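PDB 3VC5: mandelate racemase/muconate lactonizing protein from Thermobispora bispora, which probably dehydrates D-glucarate to 5-dehydro-4-deoxy-D-glucarate with the help of magnesium, as a member of the mandelate racemase/muconate lactonizing enzyme family. Local coordinates for residues 249-254 with 276-282; 224-228 with 256-260. One frame throughout, in Å; residues are numbered along the deposited sequence.

Contact 1 (249-254 with 276-282); sequences SIRVGR and VAAEVPM
Gly253 and Val280 bring the two backbones nearest, their CA atoms 5.2 Å apart, and the packing is tightest here. Val280 CG1 lies over the helix backbone, 3.7 Å from Ile250 CA and close to Gly253 CA. A CB on residue 253 would overlap that methyl, so the absence of a side chain is what lets the loop lie this close. One turn back, Ser249 CB rests against both methyls of Val276, while its OG is bonded to Thr245 O. Further along the loop, the bent side chain of Met282 brings CE to 3.1 Å from Gly253 O, and Pro281 CD touches the same carbonyl.

The solvent side is polar and looser. Arg254, its chain extended from CG to NE, gives a nearly straight bond (169°) from NE to Glu279 O at 3.0 Å, with that oxygen in the guanidinium plane. Its NH2 forms a salt bridge to Glu279 OE1 at 2.8 Å, bent (120°) and weak. Ile250 CG2 packs on one guanidinium face, offset toward its rim, and CD1 meets Glu279 CB at 3.8 Å; an alanine here would probably open a gap beside Glu279 CB and leave the guanidinium's rotation mainly to its bonds with Glu279. Such packing of helix 246-255 against the end of helix 270-277 and, mostly, the turn leading to strand 284-286 belongs to the modified (beta/alpha)7-beta barrel of the enolase superfamily.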
ATOM      1  N   SER A 249      23.115 -24.049   8.826  1.00 30.07           N
ATOM      2  CA  SER A 249      22.427 -22.845   9.250  1.00 28.76           C
ATOM      3  C   SER A 249      21.862 -22.984  10.649  1.00 25.92           C
ATOM      4  O   SER A 249      21.903 -22.035  11.438  1.00 30.71           O
ATOM      5  CB  SER A 249      21.286 -22.485   8.294  1.00 25.80           C
ATOM      6  OG  SER A 249      21.802 -22.276   6.994  1.00 28.14           O
ATOM      7  N   ILE A 250      21.278 -24.145  10.938  1.00 29.22           N
ATOM      8  CA  ILE A 250      20.664 -24.359  12.233  1.00 31.24           C
ATOM      9  C   ILE A 250      21.748 -24.379  13.321  1.00 33.68           C
ATOM     10  O   ILE A 250      21.572 -23.818  14.414  1.00 33.20           O
ATOM     11  CB  ILE A 250      19.805 -25.641  12.249  1.00 28.45           C
ATOM     12  CG1 ILE A 250      18.552 -25.420  11.378  1.00 31.92           C
ATOM     13  CG2 ILE A 250      19.421 -25.983  13.674  1.00 31.95           C
ATOM     14  CD1 ILE A 250      17.799 -26.703  11.065  1.00 30.32           C
ATOM     15  N   ARG A 251      22.880 -25.004  13.010  1.00 33.83           N
ATOM     16  CA  ARG A 251      23.956 -25.127  13.986  1.00 37.05           C
ATOM     17  C   ARG A 251      24.487 -23.726  14.286  1.00 36.87           C
ATOM     18  O   ARG A 251      24.697 -23.374  15.444  1.00 39.13           O
ATOM     19  CB  ARG A 251      25.059 -26.038  13.438  1.00 42.14           C
ATOM     20  CG  ARG A 251      26.202 -26.330  14.400  1.00 50.25           C
ATOM     21  CD  ARG A 251      27.161 -27.355  13.816  1.00 55.24           C
ATOM     22  NE  ARG A 251      27.882 -26.821  12.660  1.00 59.10           N
ATOM     23  CZ  ARG A 251      27.732 -27.257  11.410  1.00 60.92           C
ATOM     24  NH1 ARG A 251      26.888 -28.250  11.138  1.00 60.31           N
ATOM     25  NH2 ARG A 251      28.437 -26.708  10.429  1.00 61.19           N
ATOM     26  N   VAL A 252      24.661 -22.904  13.248  1.00 36.08           N
ATOM     27  CA  VAL A 252      25.178 -21.547  13.468  1.00 35.01           C
ATOM     28  C   VAL A 252      24.181 -20.646  14.204  1.00 35.85           C
ATOM     29  O   VAL A 252      24.562 -19.927  15.143  1.00 34.01           O
ATOM     30  CB  VAL A 252      25.634 -20.881  12.157  1.00 38.09           C
ATOM     31  CG1 VAL A 252      25.961 -19.386  12.382  1.00 37.86           C
ATOM     32  CG2 VAL A 252      26.850 -21.621  11.602  1.00 42.19           C
ATOM     33  N   GLY A 253      22.918 -20.658  13.768  1.00 32.20           N
ATOM     34  CA  GLY A 253      21.870 -19.895  14.441  1.00 34.21           C
ATOM     35  C   GLY A 253      21.798 -20.227  15.927  1.00 37.17           C
ATOM     36  O   GLY A 253      21.707 -19.343  16.782  1.00 37.30           O
ATOM     37  N   ARG A 254      21.818 -21.513  16.252  1.00 39.61           N
ATOM     38  CA  ARG A 254      21.807 -21.921  17.657  1.00 41.14           C
ATOM     39  C   ARG A 254      23.060 -21.455  18.397  1.00 37.44           C
ATOM     40  O   ARG A 254      22.980 -20.978  19.534  1.00 42.69           O
ATOM     41  CB  ARG A 254      21.630 -23.429  17.778  1.00 42.55           C
ATOM     42  CG  ARG A 254      20.215 -23.878  17.457  1.00 45.56           C
ATOM     43  CD  ARG A 254      20.088 -25.379  17.454  1.00 49.17           C
ATOM     44  NE  ARG A 254      18.733 -25.775  17.087  1.00 60.17           N
ATOM     45  CZ  ARG A 254      18.265 -27.017  17.171  1.00 70.88           C
ATOM     46  NH1 ARG A 254      19.048 -27.992  17.617  1.00 73.06           N
ATOM     47  NH2 ARG A 254      17.015 -27.282  16.812  1.00 70.14           N
ATOM     48  N   VAL A 276      14.985 -23.784   8.466  1.00 26.35           N
ATOM     49  CA  VAL A 276      15.942 -23.151   9.391  1.00 26.86           C
ATOM     50  C   VAL A 276      15.216 -22.271  10.410  1.00 27.92           C
ATOM     51  O   VAL A 276      15.497 -22.330  11.626  1.00 29.81           O
ATOM     52  CB  VAL A 276      17.018 -22.340   8.615  1.00 25.11           C
ATOM     53  CG1 VAL A 276      17.911 -21.509   9.568  1.00 28.05           C
ATOM     54  CG2 VAL A 276      17.864 -23.279   7.744  1.00 25.26           C
ATOM     55  N   ALA A 277      14.267 -21.462   9.935  1.00 26.49           N
ATOM     56  CA  ALA A 277      13.631 -20.479  10.806  1.00 25.62           C
ATOM     57  C   ALA A 277      12.945 -21.134  12.000  1.00 26.58           C
ATOM     58  O   ALA A 277      12.904 -20.580  13.102  1.00 29.21           O
ATOM     59  CB  ALA A 277      12.640 -19.630  10.031  1.00 25.90           C
ATOM     60  N   ALA A 278      12.390 -22.316  11.767  1.00 28.29           N
ATOM     61  CA  ALA A 278      11.664 -23.057  12.788  1.00 31.55           C
ATOM     62  C   ALA A 278      12.594 -23.598  13.873  1.00 32.08           C
ATOM     63  O   ALA A 278      12.133 -24.001  14.956  1.00 37.45           O
ATOM     64  CB  ALA A 278      10.881 -24.205  12.133  1.00 33.05           C
ATOM     65  N   GLU A 279      13.897 -23.617  13.595  1.00 31.13           N
ATOM     66  CA  GLU A 279      14.857 -24.306  14.504  1.00 30.53           C
ATOM     67  C   GLU A 279      15.976 -23.401  15.060  1.00 30.42           C
ATOM     68  O   GLU A 279      16.895 -23.878  15.755  1.00 36.17           O
ATOM     69  CB  GLU A 279      15.476 -25.508  13.800  1.00 31.65           C
ATOM     70  CG  GLU A 279      14.454 -26.587  13.457  1.00 36.23           C
ATOM     71  CD  GLU A 279      13.877 -27.247  14.695  1.00 50.22           C
ATOM     72  OE1 GLU A 279      14.391 -26.991  15.811  1.00 52.38           O
ATOM     73  OE2 GLU A 279      12.905 -28.023  14.558  1.00 58.14           O
ATOM     74  N   VAL A 280      15.901 -22.102  14.762  1.00 30.94           N
ATOM     75  CA  VAL A 280      16.880 -21.133  15.295  1.00 30.06           C
ATOM     76  C   VAL A 280      16.183 -20.071  16.132  1.00 32.69           C
ATOM     77  O   VAL A 280      14.999 -19.799  15.921  1.00 33.33           O
ATOM     78  CB  VAL A 280      17.750 -20.492  14.190  1.00 28.88           C
ATOM     79  CG1 VAL A 280      18.508 -21.572  13.409  1.00 31.23           C
ATOM     80  CG2 VAL A 280      16.896 -19.650  13.240  1.00 28.39           C
ATOM     81  N   PRO A 281      16.904 -19.492  17.112  1.00 33.03           N
ATOM     82  CA  PRO A 281      16.225 -18.602  18.075  1.00 35.39           C
ATOM     83  C   PRO A 281      16.017 -17.161  17.633  1.00 34.84           C
ATOM     84  O   PRO A 281      15.220 -16.442  18.252  1.00 37.11           O
ATOM     85  CB  PRO A 281      17.148 -18.626  19.293  1.00 33.76           C
ATOM     86  CG  PRO A 281      18.506 -18.991  18.722  1.00 30.89           C
ATOM     87  CD  PRO A 281      18.237 -19.918  17.581  1.00 33.08           C
ATOM     88  N   MET A 282      16.714 -16.735  16.583  1.00 34.84           N
ATOM     89  CA  MET A 282      16.531 -15.380  16.084  1.00 31.51           C
ATOM     90  C   MET A 282      15.719 -15.415  14.777  1.00 27.90           C
ATOM     91  O   MET A 282      15.696 -16.441  14.098  1.00 28.86           O
ATOM     92  CB  MET A 282      17.890 -14.698  15.863  1.00 29.21           C
ATOM     93  CG  MET A 282      18.677 -15.219  14.675  1.00 30.44           C
ATOM     94  SD  MET A 282      19.483 -16.814  14.992  1.00 32.34           S
ATOM     95  CE  MET A 282      20.503 -16.455  16.431  1.00 34.55           C
TER

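Contact 2 (224-228 with 256-260)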
ATOM      1  N   ILE A 224      31.554 -12.432  14.348  1.00 31.12           N
ATOM      2  CA  ILE A 224      30.354 -11.904  15.003  1.00 30.81           C
ATOM      3  C   ILE A 224      30.548 -11.804  16.518  1.00 32.43           C
ATOM      4  O   ILE A 224      30.209 -10.793  17.138  1.00 34.68           O
ATOM      5  CB  ILE A 224      29.105 -12.767  14.692  1.00 30.38           C
ATOM      6  CG1 ILE A 224      28.638 -12.524  13.252  1.00 29.65           C
ATOM      7  CG2 ILE A 224      27.984 -12.466  15.685  1.00 32.33           C
ATOM      8  CD1 ILE A 224      28.187 -11.080  12.972  1.00 30.28           C
ATOM      9  N   GLN A 225      31.101 -12.844  17.129  1.00 33.75           N
ATOM     10  CA  GLN A 225      31.338 -12.788  18.560  1.00 36.81           C
ATOM     11  C   GLN A 225      32.328 -11.698  18.953  1.00 34.89           C
ATOM     12  O   GLN A 225      32.176 -11.041  19.989  1.00 38.83           O
ATOM     13  CB  GLN A 225      31.821 -14.150  19.053  1.00 39.06           C
ATOM     14  CG  GLN A 225      30.698 -15.116  19.293  1.00 49.28           C
ATOM     15  CD  GLN A 225      29.929 -14.774  20.562  1.00 71.87           C
ATOM     16  OE1 GLN A 225      28.895 -15.374  20.852  1.00 77.73           O
ATOM     17  NE2 GLN A 225      30.437 -13.801  21.325  1.00 75.61           N
ATOM     18  N   ALA A 226      33.354 -11.521  18.136  1.00 34.27           N
ATOM     19  CA  ALA A 226      34.334 -10.471  18.381  1.00 35.31           C
ATOM     20  C   ALA A 226      33.703  -9.091  18.273  1.00 38.19           C
ATOM     21  O   ALA A 226      34.102  -8.159  18.994  1.00 40.40           O
ATOM     22  CB  ALA A 226      35.499 -10.596  17.401  1.00 38.22           C
ATOM     23  N   LEU A 227      32.759  -8.940  17.339  1.00 36.78           N
ATOM     24  CA  LEU A 227      32.044  -7.682  17.188  1.00 33.56           C
ATOM     25  C   LEU A 227      31.167  -7.420  18.411  1.00 33.59           C
ATOM     26  O   LEU A 227      31.115  -6.291  18.920  1.00 36.41           O
ATOM     27  CB  LEU A 227      31.212  -7.658  15.888  1.00 31.80           C
ATOM     28  CG  LEU A 227      32.014  -7.615  14.580  1.00 33.49           C
ATOM     29  CD1 LEU A 227      31.159  -7.978  13.372  1.00 33.53           C
ATOM     30  CD2 LEU A 227      32.669  -6.221  14.401  1.00 32.00           C
ATOM     31  N   ARG A 228      30.507  -8.448  18.902  1.00 36.02           N
ATOM     32  CA  ARG A 228      29.693  -8.331  20.099  1.00 40.06           C
ATOM     33  C   ARG A 228      30.502  -7.897  21.312  1.00 40.25           C
ATOM     34  O   ARG A 228      30.045  -7.122  22.096  1.00 44.39           O
ATOM     35  CB  ARG A 228      28.995  -9.639  20.404  1.00 40.03           C
ATOM     36  CG  ARG A 228      28.233  -9.662  21.678  1.00 45.43           C
ATOM     37  CD  ARG A 228      27.434  -8.432  21.875  1.00 53.84           C
ATOM     38  NE  ARG A 228      26.140  -8.512  21.210  1.00 64.45           N
ATOM     39  CZ  ARG A 228      25.676  -7.594  20.372  1.00 68.09           C
ATOM     40  NH1 ARG A 228      26.391  -6.520  20.071  1.00 63.60           N
ATOM     41  NH2 ARG A 228      24.494  -7.757  19.834  1.00 55.73           N
ATOM     42  N   LEU A 256      24.657 -18.817  17.839  1.00 38.11           N
ATOM     43  CA  LEU A 256      24.593 -17.356  17.988  1.00 33.09           C
ATOM     44  C   LEU A 256      23.335 -16.882  18.757  1.00 38.60           C
ATOM     45  O   LEU A 256      22.904 -15.726  18.627  1.00 40.17           O
ATOM     46  CB  LEU A 256      24.696 -16.679  16.610  1.00 38.19           C
ATOM     47  CG  LEU A 256      26.055 -16.912  15.947  1.00 34.06           C
ATOM     48  CD1 LEU A 256      26.038 -16.306  14.562  1.00 39.35           C
ATOM     49  CD2 LEU A 256      27.188 -16.309  16.793  1.00 38.21           C
ATOM     50  N   ASP A 257      22.754 -17.769  19.563  1.00 33.93           N
ATOM     51  CA  ASP A 257      21.546 -17.457  20.325  1.00 37.80           C
ATOM     52  C   ASP A 257      21.789 -16.183  21.134  1.00 40.30           C
ATOM     53  O   ASP A 257      22.786 -16.088  21.832  1.00 45.38           O
ATOM     54  CB  ASP A 257      21.217 -18.625  21.277  1.00 39.01           C
ATOM     55  CG  ASP A 257      19.854 -18.485  21.963  1.00 43.76           C
ATOM     56  OD1 ASP A 257      19.220 -17.406  21.922  1.00 46.23           O
ATOM     57  OD2 ASP A 257      19.412 -19.481  22.566  1.00 54.41           O
ATOM     58  N   GLY A 258      20.881 -15.210  21.026  1.00 38.42           N
ATOM     59  CA  GLY A 258      20.967 -13.983  21.812  1.00 38.50           C
ATOM     60  C   GLY A 258      21.983 -12.970  21.301  1.00 40.33           C
ATOM     61  O   GLY A 258      22.190 -11.930  21.930  1.00 45.63           O
ATOM     62  N   VAL A 259      22.614 -13.256  20.162  1.00 39.35           N
ATOM     63  CA  VAL A 259      23.657 -12.372  19.616  1.00 39.72           C
ATOM     64  C   VAL A 259      23.199 -11.573  18.380  1.00 38.66           C
ATOM     65  O   VAL A 259      23.619 -10.426  18.199  1.00 38.13           O
ATOM     66  CB  VAL A 259      24.969 -13.152  19.310  1.00 35.53           C
ATOM     67  CG1 VAL A 259      26.072 -12.209  18.870  1.00 42.58           C
ATOM     68  CG2 VAL A 259      25.424 -13.951  20.530  1.00 40.39           C
ATOM     69  N   LEU A 260      22.346 -12.163  17.539  1.00 37.73           N
ATOM     70  CA  LEU A 260      21.915 -11.512  16.272  1.00 32.93           C
ATOM     71  C   LEU A 260      20.527 -10.846  16.340  1.00 32.95           C
ATOM     72  O   LEU A 260      19.576 -11.429  16.873  1.00 38.44           O
ATOM     73  CB  LEU A 260      21.925 -12.535  15.118  1.00 31.80           C
ATOM     74  CG  LEU A 260      23.268 -13.176  14.742  1.00 31.01           C
ATOM     75  CD1 LEU A 260      23.067 -14.252  13.681  1.00 32.66           C
ATOM     76  CD2 LEU A 260      24.333 -12.149  14.286  1.00 31.74           C
TER
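Ile224 CG2 is the methyl on which the apolar side of this contact converges. Val259 CG1 approaches it to 3.7 Å, and Leu260 CD2 and Leu256 CD2 lie slightly further off, so one branch of the isoleucine meets three side chains of the loop. Its position follows from the first torsion: CG2 stands opposite the backbone N across the CA–CB bond, while CG1 takes the place beside that N (chi1 -74°). Ile224 and Val259 lie alongside one another pointing opposite ways, whereas Leu260 comes in roughly perpendicular to the isoleucine.

Val259 uses its second methyl as well. CG2 faces Gln225 OE1 at 3.8 Å, a packing distance, and the glutamine chain, bent at chi2, crosses the valine almost perpendicularly. One turn further along the helix, Arg228 CB lies 4.2 Å from Val259 CG1, and the chain then folds back through bends at chi2 and chi3 to put NH2 3.2 Å from Val259 O.

What sets these groups in place lies just outward. Within 256-260, Val259 N bonds Leu256 O at 2.9 Å, closing the turn that follows helix 246-255, and Gly258 passes through it with a positive phi of 78°. Leu236 of strand 236-239 touches Ile224, Arg228 and Val259 alike. Cohesion between helix 217-230 and the loop leading into strand 262-264 therefore rests mainly on methyl packing, while the polar end of Arg228 is held through NH1 by Leu234 O, in the backbone between helix 217-230 and strand 236-239.

Both contacts occupy the outer layer of the barrel and are partly buried, and helix 246-255 connects them: contact 1 uses its last turns, contact 2 the loop that follows it. They join this region to opposite neighbours in chain order, helix 270-277 and its exit turn in contact 1 and helix 217-230 in contact 2. Contact 1 combines backbone-close packing with a charged, exposed edge; contact 2 holds its backbones further apart and relies on branched side chains, none of its touching residues being fully exposed. The two meet directly at Met282, whose CE lies 3.3 Å from Leu256 O, and at Pro281, which packs on Asp257.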